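Local coordinates for pili retraction protein PilT (Thermus thermophilus, PDB 5FL3) that binds ADP and probably hydrolyses ATP to drive pilus retraction, at residues A[118-128]-A[288-296]; A[328-337]-A[349-360]. One frame throughout, in Å; residues are numbered along the deposited sequence.

Followed from the N terminus, the chain passes the adenine of ADP at Leu118, turns into helix 122-130, and returns 160 residues later along strand 287-295, where contact 1 closes its long loop over most of the seven-stranded nucleotide-binding sheet. Contact 2 opens only after contact 1 has closed, so the two lie in series without nesting or crossing; its much shorter loop, 11 residues, just over half of them helical, joins helix 328-337 to helix 353-361. The contact centres are about 17 Å apart. They meet directly across strand 287-295: Glu292 OE1 probably accepts a hydrogen bond from Phe328 N at 2.8 Å, tying the C-terminal helices to the sheet's edge strand.

Contact 1: residues A[118-128]-A[288-296]; sequences LGLPREVMESL and VLALEILIA. With ADP (adenosine-5'-diphosphate), chain B.
Pro121 and Leu291 meet tip to tip in the closest apolar approach between 118-128 and 288-296, with Pro121 CD 3.6 Å from Leu291 CD2. The neighbouring ring carbon, CG, passes Ile293, the two side chains running in opposite directions, and lies 3.7 Å from Ile293 CD1. Leu120 converges on the same spot, crossing Leu291 at about a right angle and placing its CD2 3.9 Å from Leu289 CD2. Leu289, Leu291, Ile293 and Ile295 all point toward 118-128, forming one face of strand 287-295, the antiparallel edge strand of the P-loop NTPase sheet. The 122-128 part of helix 122-130 lies over that face, its axis at 40° to that of 288-295. Here contacts thin out toward Leu128: Val124 CG1 and Ile293 CD1 approach end-on at 4.1 Å. One turn further, Leu128 meets only the partly exposed Ile295, in the same end-on way. At the opposite end the contact opens to water and nucleotide. Gly119, at positive phi in a Schellman motif, leaves its carbonyl to a water that donates to both Gly119 O and Leu289 O, bridging the backbones where no direct hydrogen bond joins them. Leu118 O accepts from ADP N6 at 2.6 Å, with an N-H...O angle of 149°. With CG anti to its carbonyl carbon (chi1 -63°), Leu118 sets CD2 3.6 Å from ADP N6, while Leu289 CB lies 3.9 Å from that nitrogen.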
# COMPACT_ATOMS: atom_id res chain seq x y z
N LEU A 118 -2.75 -11.31 -6.70
CA LEU A 118 -3.13 -10.45 -5.59
C LEU A 118 -4.58 -10.62 -5.17
O LEU A 118 -5.00 -10.06 -4.16
CB LEU A 118 -2.87 -8.98 -5.94
CG LEU A 118 -1.39 -8.67 -6.18
CD1 LEU A 118 -1.15 -7.19 -6.44
CD2 LEU A 118 -0.56 -9.19 -5.01
N GLY A 119 -5.34 -11.38 -5.95
CA GLY A 119 -6.77 -11.48 -5.74
C GLY A 119 -7.52 -10.20 -6.04
O GLY A 119 -8.52 -9.91 -5.39
N LEU A 120 -7.03 -9.44 -7.02
CA LEU A 120 -7.67 -8.19 -7.47
C LEU A 120 -8.38 -8.44 -8.79
O LEU A 120 -7.76 -8.90 -9.75
CB LEU A 120 -6.63 -7.08 -7.66
CG LEU A 120 -5.71 -6.51 -6.58
CD1 LEU A 120 -4.47 -5.92 -7.23
CD2 LEU A 120 -6.42 -5.41 -5.83
N PRO A 121 -9.68 -8.13 -8.86
CA PRO A 121 -10.48 -8.43 -10.07
C PRO A 121 -9.97 -7.70 -11.32
O PRO A 121 -10.03 -6.46 -11.40
CB PRO A 121 -11.89 -7.99 -9.70
CG PRO A 121 -11.73 -7.09 -8.48
CD PRO A 121 -10.50 -7.58 -7.76
N ARG A 122 -9.51 -8.48 -12.29
CA ARG A 122 -8.77 -7.95 -13.42
C ARG A 122 -9.55 -6.90 -14.19
O ARG A 122 -8.99 -5.86 -14.57
CB ARG A 122 -8.36 -9.08 -14.37
CG ARG A 122 -7.73 -8.54 -15.66
CD ARG A 122 -6.81 -9.54 -16.34
NE ARG A 122 -5.59 -9.80 -15.58
CZ ARG A 122 -4.48 -9.07 -15.67
NH1 ARG A 122 -4.45 -8.02 -16.49
NH2 ARG A 122 -3.42 -9.38 -14.95
N GLU A 123 -10.82 -7.18 -14.41
CA GLU A 123 -11.66 -6.32 -15.24
C GLU A 123 -11.83 -4.96 -14.60
O GLU A 123 -11.71 -3.93 -15.26
CB GLU A 123 -13.02 -6.98 -15.47
CG GLU A 123 -13.74 -6.48 -16.71
CD GLU A 123 -15.16 -7.00 -16.80
OE1 GLU A 123 -15.46 -8.00 -16.10
OE2 GLU A 123 -15.96 -6.41 -17.55
N VAL A 124 -12.10 -4.94 -13.30
CA VAL A 124 -12.16 -3.70 -12.54
C VAL A 124 -10.85 -2.91 -12.61
O VAL A 124 -10.86 -1.70 -12.81
CB VAL A 124 -12.50 -3.98 -11.08
CG1 VAL A 124 -12.37 -2.71 -10.25
CG2 VAL A 124 -13.90 -4.56 -10.97
N MET A 125 -9.73 -3.60 -12.43
CA MET A 125 -8.44 -2.94 -12.41
C MET A 125 -8.16 -2.25 -13.74
O MET A 125 -7.91 -1.04 -13.80
CB MET A 125 -7.33 -3.93 -12.08
CG MET A 125 -7.36 -4.45 -10.66
SD MET A 125 -7.38 -3.19 -9.37
CE MET A 125 -9.11 -3.16 -8.91
N GLU A 126 -8.23 -3.02 -14.82
CA GLU A 126 -7.97 -2.48 -16.15
C GLU A 126 -8.91 -1.34 -16.52
O GLU A 126 -8.55 -0.42 -17.25
CB GLU A 126 -8.06 -3.61 -17.18
CG GLU A 126 -6.95 -4.62 -17.00
CD GLU A 126 -7.06 -5.77 -17.94
OE1 GLU A 126 -8.10 -5.87 -18.62
OE2 GLU A 126 -6.11 -6.58 -17.99
N SER A 127 -10.13 -1.40 -16.01
CA SER A 127 -11.09 -0.34 -16.26
C SER A 127 -10.63 0.97 -15.61
O SER A 127 -10.66 2.03 -16.24
CB SER A 127 -12.47 -0.77 -15.75
OG SER A 127 -13.42 0.24 -16.01
N LEU A 128 -10.20 0.89 -14.35
CA LEU A 128 -9.69 2.03 -13.61
C LEU A 128 -8.40 2.57 -14.22
O LEU A 128 -8.19 3.79 -14.28
CB LEU A 128 -9.45 1.64 -12.15
CG LEU A 128 -10.65 1.46 -11.23
CD1 LEU A 128 -10.22 0.76 -9.94
CD2 LEU A 128 -11.33 2.81 -10.92
N VAL A 288 -4.96 -13.89 2.21
CA VAL A 288 -5.87 -13.65 1.11
C VAL A 288 -6.48 -12.25 1.26
O VAL A 288 -6.61 -11.73 2.38
CB VAL A 288 -6.97 -14.76 1.06
CG1 VAL A 288 -7.68 -14.85 2.39
CG2 VAL A 288 -7.94 -14.53 -0.06
N LEU A 289 -6.81 -11.62 0.13
CA LEU A 289 -7.30 -10.25 0.15
C LEU A 289 -8.82 -10.19 0.26
O LEU A 289 -9.55 -10.78 -0.54
CB LEU A 289 -6.82 -9.50 -1.10
CG LEU A 289 -7.25 -8.03 -1.27
CD1 LEU A 289 -6.80 -7.16 -0.11
CD2 LEU A 289 -6.71 -7.46 -2.58
N ALA A 290 -9.28 -9.47 1.27
CA ALA A 290 -10.67 -9.07 1.39
C ALA A 290 -10.75 -7.67 0.81
O ALA A 290 -10.00 -6.79 1.24
CB ALA A 290 -11.13 -9.09 2.83
N LEU A 291 -11.65 -7.47 -0.15
CA LEU A 291 -11.63 -6.26 -0.96
C LEU A 291 -13.04 -5.70 -1.17
O LEU A 291 -13.96 -6.43 -1.59
CB LEU A 291 -10.95 -6.54 -2.29
CG LEU A 291 -10.99 -5.42 -3.31
CD1 LEU A 291 -10.28 -4.19 -2.77
CD2 LEU A 291 -10.36 -5.87 -4.61
N GLU A 292 -13.20 -4.42 -0.83
CA GLU A 292 -14.43 -3.68 -1.09
C GLU A 292 -14.18 -2.66 -2.20
O GLU A 292 -13.20 -1.91 -2.14
CB GLU A 292 -14.93 -2.99 0.17
CG GLU A 292 -16.11 -2.09 -0.03
CD GLU A 292 -16.64 -1.59 1.30
OE1 GLU A 292 -16.92 -2.45 2.16
OE2 GLU A 292 -16.76 -0.36 1.50
N ILE A 293 -15.07 -2.62 -3.20
CA ILE A 293 -14.94 -1.73 -4.35
C ILE A 293 -16.09 -0.74 -4.47
O ILE A 293 -17.23 -1.14 -4.68
CB ILE A 293 -14.84 -2.52 -5.66
CG1 ILE A 293 -13.74 -3.58 -5.54
CG2 ILE A 293 -14.59 -1.63 -6.85
CD1 ILE A 293 -13.64 -4.50 -6.73
N LEU A 294 -15.78 0.55 -4.34
CA LEU A 294 -16.71 1.61 -4.71
C LEU A 294 -16.30 2.22 -6.04
O LEU A 294 -15.21 2.77 -6.15
CB LEU A 294 -16.79 2.69 -3.64
CG LEU A 294 -17.60 3.93 -4.02
CD1 LEU A 294 -18.97 3.51 -4.49
CD2 LEU A 294 -17.72 4.90 -2.87
N ILE A 295 -17.13 2.09 -7.05
CA ILE A 295 -16.84 2.73 -8.33
C ILE A 295 -17.71 3.97 -8.46
O ILE A 295 -18.93 3.91 -8.26
CB ILE A 295 -17.07 1.80 -9.51
CG1 ILE A 295 -16.13 0.60 -9.43
CG2 ILE A 295 -16.83 2.54 -10.81
CD1 ILE A 295 -14.71 0.91 -9.74
N ALA A 296 -17.09 5.09 -8.80
CA ALA A 296 -17.80 6.36 -8.88
C ALA A 296 -18.60 6.51 -10.18
O ALA A 296 -18.28 7.31 -11.05
CB ALA A 296 -16.82 7.51 -8.73
PB ADP B . 0.60 -1.75 2.93
O1B ADP B . 1.43 -1.61 4.20
O2B ADP B . -0.90 -1.66 3.16
O3B ADP B . 1.07 -0.92 1.77
PA ADP B . 2.00 -3.91 1.56
O1A ADP B . 3.31 -3.39 2.12
O2A ADP B . 1.70 -3.87 0.07
O3A ADP B . 0.79 -3.28 2.44
O5' ADP B . 1.82 -5.46 2.00
C5' ADP B . 2.35 -6.00 3.21
C4' ADP B . 2.63 -7.48 2.95
O4' ADP B . 1.46 -8.12 2.43
C3' ADP B . 3.75 -7.68 1.93
O3' ADP B . 4.67 -8.60 2.53
C2' ADP B . 3.08 -8.27 0.70
O2' ADP B . 3.83 -9.32 0.09
C1' ADP B . 1.75 -8.82 1.21
N9 ADP B . 0.63 -8.62 0.24
C8 ADP B . 0.38 -7.49 -0.47
N7 ADP B . -0.71 -7.62 -1.26
C5 ADP B . -1.19 -8.87 -1.07
C6 ADP B . -2.33 -9.67 -1.60
N6 ADP B . -3.18 -9.12 -2.49
N1 ADP B . -2.48 -10.95 -1.13
C2 ADP B . -1.64 -11.49 -0.23
N3 ADP B . -0.59 -10.82 0.29
C4 ADP B . -0.31 -9.53 -0.08
O HOH W 1 -8.99 -11.82 -3.14

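Contact 2: residues A[328-337]-A[349-360]; sequences FDQHLVELYT and AATSPHEFRLLL
Asp329 grips the turn before helix 353-361 with both carboxylate oxygens, each through its syn lone pair: OD1 accepts from Thr351 N at 2.6 Å and OD2 from Ser352 N at 3.2 Å. This is the polar end of a helix-helix packing, in which the axes of 328-337 and 353-360 approach to 9.5 Å and cross at -52°, and whose apolar part is a knob-into-hole fit. The knob is Phe356, seated among Asp329, Leu332, Val333 and Tyr336. Its ring enters edge first, CE1 lying 3.6 Å from Val333 N, and CG anti to the backbone N (chi1 177°) carries it into that hole. Replacing Asp329 with an alanine would probably leave the Thr351 and Ser352 amides without their carboxylate acceptors and the turn freer to shift. In the same shell, Val333 CG2 packs on Leu359 and Leu360, while Leu332 CD1 lies 3.5 Å from Ala350 CA. Further out, Leu343, Ala346 and Leu347 of helix 343-349 also touch Phe356. Glu355, whose OE1 forms a salt bridge with Lys314, takes part in positioning the turn through its backbone: Ser352, the N-cap residue, accepts from Glu355 N at its OG, 2.9 Å away with an N-H...O angle of 156°.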
# COMPACT_ATOMS: atom_id res chain seq x y z
N PHE A 328 -17.29 -5.17 1.77
CA PHE A 328 -16.48 -6.14 2.50
C PHE A 328 -17.31 -7.35 2.91
O PHE A 328 -16.87 -8.48 2.71
CB PHE A 328 -15.84 -5.53 3.74
CG PHE A 328 -14.38 -5.33 3.61
CD1 PHE A 328 -13.81 -5.18 2.36
CD2 PHE A 328 -13.56 -5.35 4.71
CE1 PHE A 328 -12.46 -4.99 2.21
CE2 PHE A 328 -12.20 -5.17 4.56
CZ PHE A 328 -11.64 -4.98 3.32
N ASP A 329 -18.48 -7.10 3.50
CA ASP A 329 -19.29 -8.18 4.05
C ASP A 329 -19.72 -9.10 2.92
O ASP A 329 -19.88 -10.30 3.13
CB ASP A 329 -20.49 -7.64 4.82
CG ASP A 329 -20.10 -6.95 6.11
OD1 ASP A 329 -18.91 -7.05 6.48
OD2 ASP A 329 -20.99 -6.33 6.76
N GLN A 330 -19.88 -8.54 1.72
CA GLN A 330 -20.19 -9.37 0.54
C GLN A 330 -19.00 -10.22 0.12
O GLN A 330 -19.15 -11.40 -0.16
CB GLN A 330 -20.63 -8.51 -0.64
CG GLN A 330 -22.07 -8.04 -0.58
CD GLN A 330 -22.41 -7.12 -1.73
OE1 GLN A 330 -21.73 -6.12 -1.96
NE2 GLN A 330 -23.46 -7.46 -2.48
N HIS A 331 -17.81 -9.63 0.07
CA HIS A 331 -16.67 -10.39 -0.41
C HIS A 331 -16.29 -11.46 0.59
O HIS A 331 -15.76 -12.50 0.20
CB HIS A 331 -15.48 -9.47 -0.69
CG HIS A 331 -14.37 -10.15 -1.44
ND1 HIS A 331 -13.04 -10.03 -1.07
CD2 HIS A 331 -14.38 -10.95 -2.53
CE1 HIS A 331 -12.29 -10.74 -1.90
NE2 HIS A 331 -13.08 -11.30 -2.80
N LEU A 332 -16.57 -11.22 1.87
CA LEU A 332 -16.19 -12.14 2.95
C LEU A 332 -17.00 -13.44 2.88
O LEU A 332 -16.44 -14.53 2.95
CB LEU A 332 -16.38 -11.50 4.32
CG LEU A 332 -15.30 -10.51 4.77
CD1 LEU A 332 -15.72 -9.78 6.04
CD2 LEU A 332 -13.94 -11.21 4.96
N VAL A 333 -18.32 -13.29 2.75
CA VAL A 333 -19.20 -14.39 2.41
C VAL A 333 -18.60 -15.24 1.28
O VAL A 333 -18.43 -16.45 1.42
CB VAL A 333 -20.60 -13.87 1.98
CG1 VAL A 333 -21.29 -14.87 1.09
CG2 VAL A 333 -21.44 -13.54 3.20
N GLU A 334 -18.25 -14.57 0.19
CA GLU A 334 -17.68 -15.23 -0.99
C GLU A 334 -16.36 -15.94 -0.66
O GLU A 334 -16.08 -17.01 -1.19
CB GLU A 334 -17.49 -14.20 -2.11
CG GLU A 334 -16.98 -14.78 -3.41
CD GLU A 334 -16.92 -13.75 -4.53
OE1 GLU A 334 -17.42 -12.60 -4.34
OE2 GLU A 334 -16.38 -14.08 -5.61
N LEU A 335 -15.56 -15.35 0.21
CA LEU A 335 -14.29 -15.96 0.61
C LEU A 335 -14.52 -17.14 1.55
O LEU A 335 -13.87 -18.18 1.43
CB LEU A 335 -13.36 -14.92 1.26
CG LEU A 335 -12.70 -13.93 0.28
CD1 LEU A 335 -12.19 -12.69 0.99
CD2 LEU A 335 -11.57 -14.61 -0.52
N TYR A 336 -15.45 -16.97 2.50
CA TYR A 336 -15.80 -18.03 3.43
C TYR A 336 -16.40 -19.25 2.72
O TYR A 336 -15.87 -20.35 2.87
CB TYR A 336 -16.78 -17.55 4.50
CG TYR A 336 -17.18 -18.67 5.42
CD1 TYR A 336 -16.23 -19.29 6.22
CD2 TYR A 336 -18.48 -19.15 5.45
CE1 TYR A 336 -16.57 -20.34 7.05
CE2 TYR A 336 -18.83 -20.20 6.28
CZ TYR A 336 -17.87 -20.79 7.09
OH TYR A 336 -18.19 -21.84 7.92
N THR A 337 -17.47 -19.05 1.95
CA THR A 337 -18.10 -20.18 1.27
C THR A 337 -17.12 -20.92 0.37
O THR A 337 -17.23 -22.14 0.21
CB THR A 337 -19.30 -19.79 0.38
OG1 THR A 337 -18.82 -19.21 -0.84
CG2 THR A 337 -20.25 -18.85 1.11
N ALA A 349 -13.58 -10.01 10.88
CA ALA A 349 -13.29 -9.02 9.84
C ALA A 349 -14.53 -8.26 9.38
O ALA A 349 -14.41 -7.16 8.83
CB ALA A 349 -12.63 -9.70 8.65
N ALA A 350 -15.70 -8.84 9.59
CA ALA A 350 -16.94 -8.32 9.01
C ALA A 350 -17.31 -6.92 9.52
O ALA A 350 -17.24 -6.66 10.72
CB ALA A 350 -18.08 -9.29 9.27
N THR A 351 -17.69 -6.05 8.59
CA THR A 351 -18.11 -4.68 8.90
C THR A 351 -19.21 -4.67 9.96
O THR A 351 -19.17 -3.90 10.92
CB THR A 351 -18.60 -3.93 7.64
OG1 THR A 351 -17.49 -3.67 6.78
CG2 THR A 351 -19.27 -2.61 8.01
N SER A 352 -20.21 -5.54 9.78
CA SER A 352 -21.11 -5.87 10.88
C SER A 352 -21.32 -7.38 10.90
O SER A 352 -21.99 -7.93 10.02
CB SER A 352 -22.44 -5.13 10.75
OG SER A 352 -23.44 -5.98 10.23
N PRO A 353 -20.75 -8.05 11.91
CA PRO A 353 -20.79 -9.51 12.12
C PRO A 353 -22.21 -10.06 12.11
O PRO A 353 -22.43 -11.28 12.05
CB PRO A 353 -20.14 -9.70 13.49
CG PRO A 353 -20.26 -8.38 14.16
CD PRO A 353 -20.14 -7.36 13.06
N HIS A 354 -23.16 -9.14 12.21
CA HIS A 354 -24.58 -9.43 12.07
C HIS A 354 -24.96 -9.57 10.60
O HIS A 354 -25.40 -10.64 10.18
CB HIS A 354 -25.40 -8.32 12.72
CG HIS A 354 -26.88 -8.51 12.57
ND1 HIS A 354 -27.63 -9.23 13.48
CD2 HIS A 354 -27.74 -8.09 11.62
CE1 HIS A 354 -28.89 -9.24 13.10
NE2 HIS A 354 -28.99 -8.55 11.97
N GLU A 355 -24.77 -8.50 9.83
CA GLU A 355 -25.15 -8.48 8.42
C GLU A 355 -24.43 -9.60 7.66
O GLU A 355 -24.86 -10.00 6.58
CB GLU A 355 -24.87 -7.11 7.77
CG GLU A 355 -25.81 -5.97 8.26
CD GLU A 355 -25.58 -4.61 7.58
OE1 GLU A 355 -25.69 -4.53 6.33
OE2 GLU A 355 -25.32 -3.60 8.29
N PHE A 356 -23.36 -10.11 8.25
CA PHE A 356 -22.62 -11.22 7.66
C PHE A 356 -23.43 -12.51 7.64
O PHE A 356 -23.63 -13.09 6.56
CB PHE A 356 -21.30 -11.45 8.41
CG PHE A 356 -20.52 -12.63 7.89
CD1 PHE A 356 -19.86 -12.56 6.68
CD2 PHE A 356 -20.47 -13.82 8.60
CE1 PHE A 356 -19.16 -13.64 6.19
CE2 PHE A 356 -19.76 -14.90 8.12
CZ PHE A 356 -19.10 -14.81 6.92
N ARG A 357 -23.88 -12.98 8.80
CA ARG A 357 -24.55 -14.29 8.87
C ARG A 357 -25.87 -14.29 8.10
O ARG A 357 -26.22 -15.28 7.46
CB ARG A 357 -24.76 -14.72 10.33
CG ARG A 357 -25.47 -16.08 10.50
CD ARG A 357 -24.74 -17.26 9.82
NE ARG A 357 -25.40 -18.54 10.11
CZ ARG A 357 -25.22 -19.68 9.44
NH1 ARG A 357 -24.40 -19.71 8.40
NH2 ARG A 357 -25.88 -20.78 9.80
N LEU A 358 -26.60 -13.18 8.16
CA LEU A 358 -27.74 -12.98 7.28
C LEU A 358 -27.34 -13.26 5.84
O LEU A 358 -27.81 -14.22 5.22
CB LEU A 358 -28.28 -11.56 7.40
CG LEU A 358 -28.97 -11.20 8.71
CD1 LEU A 358 -29.52 -9.78 8.64
CD2 LEU A 358 -30.07 -12.20 9.01
N LEU A 359 -26.45 -12.42 5.33
CA LEU A 359 -25.92 -12.54 3.98
C LEU A 359 -25.41 -13.95 3.66
O LEU A 359 -25.62 -14.46 2.55
CB LEU A 359 -24.80 -11.52 3.78
CG LEU A 359 -24.87 -10.62 2.56
CD1 LEU A 359 -25.99 -9.61 2.70
CD2 LEU A 359 -23.54 -9.91 2.37
N LEU A 360 -24.75 -14.57 4.63
CA LEU A 360 -24.19 -15.91 4.45
C LEU A 360 -25.27 -16.95 4.25
O LEU A 360 -25.18 -17.76 3.32
CB LEU A 360 -23.32 -16.30 5.65
CG LEU A 360 -22.81 -17.75 5.65
CD1 LEU A 360 -22.02 -18.05 4.39
CD2 LEU A 360 -21.97 -18.02 6.89